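Local coordinates for putative glutaryl-CoA dehydrogenase (Thermus thermophilus, PDB 2EBA), which belongs to the acyl-CoA dehydrogenase family of flavoproteins and holds flavin-adenine dinucleotide in its four-chain assembly, at residues D3-E8 with G297-W302. Residues are numbered along the deposited sequence; the frame is centred on the assembly and turned at random.
Sequences DFYALE and GLLLAW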
loop_
_atom_site.group_PDB
_atom_site.type_symbol
_atom_site.label_atom_id
_atom_site.label_comp_id
_atom_site.label_asym_id
_atom_site.label_seq_id
_atom_site.Cartn_x
_atom_site.Cartn_y
_atom_site.Cartn_z
ATOM N N ASP A 3 17.395 -13.387 13.832
ATOM C CA ASP A 3 16.355 -14.256 14.354
ATOM C C ASP A 3 15.637 -13.593 15.521
ATOM O O ASP A 3 15.945 -13.859 16.677
ATOM C CB ASP A 3 17.007 -15.561 14.799
ATOM C CG ASP A 3 16.016 -16.653 15.064
ATOM O OD1 ASP A 3 14.858 -16.531 14.637
ATOM O OD2 ASP A 3 16.407 -17.653 15.691
ATOM N N PHE A 4 14.662 -12.747 15.207
ATOM C CA PHE A 4 13.918 -12.025 16.226
ATOM C C PHE A 4 13.032 -12.913 17.100
ATOM O O PHE A 4 12.821 -12.604 18.269
ATOM C CB PHE A 4 13.074 -10.925 15.566
ATOM C CG PHE A 4 12.408 -9.992 16.544
ATOM C CD1 PHE A 4 13.147 -9.340 17.530
ATOM C CD2 PHE A 4 11.044 -9.747 16.470
ATOM C CE1 PHE A 4 12.535 -8.463 18.421
ATOM C CE2 PHE A 4 10.427 -8.870 17.361
ATOM C CZ PHE A 4 11.177 -8.231 18.333
ATOM N N TYR A 5 12.516 -14.004 16.546
ATOM C CA TYR A 5 11.644 -14.905 17.299
ATOM C C TYR A 5 12.331 -16.188 17.741
ATOM O O TYR A 5 11.671 -17.183 18.056
ATOM C CB TYR A 5 10.388 -15.232 16.475
ATOM C CG TYR A 5 9.204 -14.309 16.709
ATOM C CD1 TYR A 5 9.383 -12.987 17.126
ATOM C CD2 TYR A 5 7.899 -14.750 16.490
ATOM C CE1 TYR A 5 8.287 -12.125 17.321
ATOM C CE2 TYR A 5 6.795 -13.894 16.679
ATOM C CZ TYR A 5 7.001 -12.587 17.093
ATOM O OH TYR A 5 5.929 -11.739 17.269
ATOM N N ALA A 6 13.662 -16.147 17.767
ATOM C CA ALA A 6 14.505 -17.268 18.176
ATOM C C ALA A 6 14.086 -18.618 17.608
ATOM O O ALA A 6 13.974 -19.600 18.352
ATOM C CB ALA A 6 14.567 -17.360 19.708
ATOM N N LEU A 7 13.892 -18.666 16.292
ATOM C CA LEU A 7 13.515 -19.894 15.630
ATOM C C LEU A 7 14.696 -20.859 15.620
ATOM O O LEU A 7 14.515 -22.042 15.334
ATOM C CB LEU A 7 13.101 -19.633 14.178
ATOM C CG LEU A 7 11.648 -19.336 13.776
ATOM C CD1 LEU A 7 10.670 -19.490 14.943
ATOM C CD2 LEU A 7 11.584 -17.932 13.228
ATOM N N GLU A 8 15.904 -20.382 15.921
ATOM C CA GLU A 8 17.017 -21.308 15.916
ATOM C C GLU A 8 16.822 -22.330 17.009
ATOM O O GLU A 8 17.394 -23.422 16.957
ATOM C CB GLU A 8 18.310 -20.571 16.081
ATOM C CG GLU A 8 18.634 -19.899 14.797
ATOM C CD GLU A 8 19.866 -19.051 14.889
ATOM O OE1 GLU A 8 19.801 -17.957 15.493
ATOM O OE2 GLU A 8 20.913 -19.490 14.373
ATOM N N GLY A 297 8.536 -14.314 7.548
ATOM C CA GLY A 297 9.094 -15.179 6.530
ATOM C C GLY A 297 9.788 -16.412 7.055
ATOM O O GLY A 297 9.589 -17.486 6.521
ATOM N N LEU A 298 10.614 -16.265 8.083
ATOM C CA LEU A 298 11.306 -17.419 8.655
ATOM C C LEU A 298 10.335 -18.462 9.178
ATOM O O LEU A 298 10.552 -19.666 9.005
ATOM C CB LEU A 298 12.225 -17.002 9.798
ATOM C CG LEU A 298 13.628 -16.535 9.447
ATOM C CD1 LEU A 298 14.439 -16.505 10.723
ATOM C CD2 LEU A 298 14.282 -17.488 8.451
ATOM N N LEU A 299 9.270 -18.004 9.820
ATOM C CA LEU A 299 8.276 -18.916 10.347
ATOM C C LEU A 299 7.608 -19.710 9.232
ATOM O O LEU A 299 7.424 -20.914 9.358
ATOM C CB LEU A 299 7.235 -18.148 11.163
ATOM C CG LEU A 299 7.565 -17.905 12.643
ATOM C CD1 LEU A 299 6.531 -16.984 13.215
ATOM C CD2 LEU A 299 7.573 -19.212 13.428
ATOM N N LEU A 300 7.245 -19.042 8.143
ATOM C CA LEU A 300 6.617 -19.736 7.018
ATOM C C LEU A 300 7.575 -20.808 6.501
ATOM O O LEU A 300 7.190 -21.961 6.310
ATOM C CB LEU A 300 6.291 -18.762 5.864
ATOM C CG LEU A 300 5.160 -17.743 6.011
ATOM C CD1 LEU A 300 4.951 -17.005 4.694
ATOM C CD2 LEU A 300 3.877 -18.447 6.415
ATOM N N ALA A 301 8.823 -20.391 6.284
ATOM C CA ALA A 301 9.886 -21.238 5.762
ATOM C C ALA A 301 10.148 -22.426 6.666
ATOM O O ALA A 301 10.289 -23.554 6.196
ATOM C CB ALA A 301 11.155 -20.422 5.598
ATOM N N TRP A 302 10.231 -22.156 7.959
ATOM C CA TRP A 302 10.457 -23.201 8.941
ATOM C C TRP A 302 9.301 -24.195 8.932
ATOM O O TRP A 302 9.518 -25.392 8.869
ATOM C CB TRP A 302 10.591 -22.594 10.340
ATOM C CG TRP A 302 10.418 -23.605 11.442
ATOM C CD1 TRP A 302 11.351 -24.492 11.905
ATOM C CD2 TRP A 302 9.196 -23.925 12.112
ATOM N NE1 TRP A 302 10.779 -25.350 12.813
ATOM C CE2 TRP A 302 9.456 -25.027 12.957
ATOM C CE3 TRP A 302 7.901 -23.390 12.075
ATOM C CZ2 TRP A 302 8.467 -25.608 13.759
ATOM C CZ3 TRP A 302 6.914 -23.969 12.875
ATOM C CH2 TRP A 302 7.205 -25.066 13.702
#
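Leu7 faces Leu299 where the N-terminal loop meets helix 281-309, and their CA atoms are 7.5 Å apart. Residues 3-6 form a type I beta turn, and a 3-10 segment begins at Leu7. Residues 297-302 are regular helix. No hydrogen bond joins the two segments, and the contact is mainly apolar packing.

Leu7 does most of the work, and its two methyls reach Leu298 and Leu299. Leu7 CD2 rests on the base of Leu298, 3.6 Å from Leu298 CB, and also lies near Leu299 CG. Leu7 CD1 presses on Leu299 CD2 at 3.5 Å, a tight methyl pair. The side chains of Leu7 and Leu299 cross at about a right angle. The other methyl of Leu299, CD1, lies obliquely against the Tyr5 ring, 4.2 Å from CD2 of the tyrosine.

The Asp3 carboxylate ties the first residue of the turn to the backbone N-H groups just after it. CG is anti to the backbone N (chi1 -167°), which swings the carboxylate back over the chain that follows. Asp3 OD1 accepts a hydrogen bond from Leu7 N (2.9 Å), and Asp3 OD2 one from Glu8 N (2.8 Å), both on the syn side. The two bonds limit rotation of the carboxylate. Asp3 OD1 also lies beside CD1 of Leu298.

The second subunit covers this region. Tyr5 OH is hydrogen-bonded to Gln317 O of the second subunit, and Leu299 of that subunit packs on Leu299. The contact thus lays the N-terminal loop on a long helix of the acyl-CoA dehydrogenase C-terminal domain, at a subunit interface.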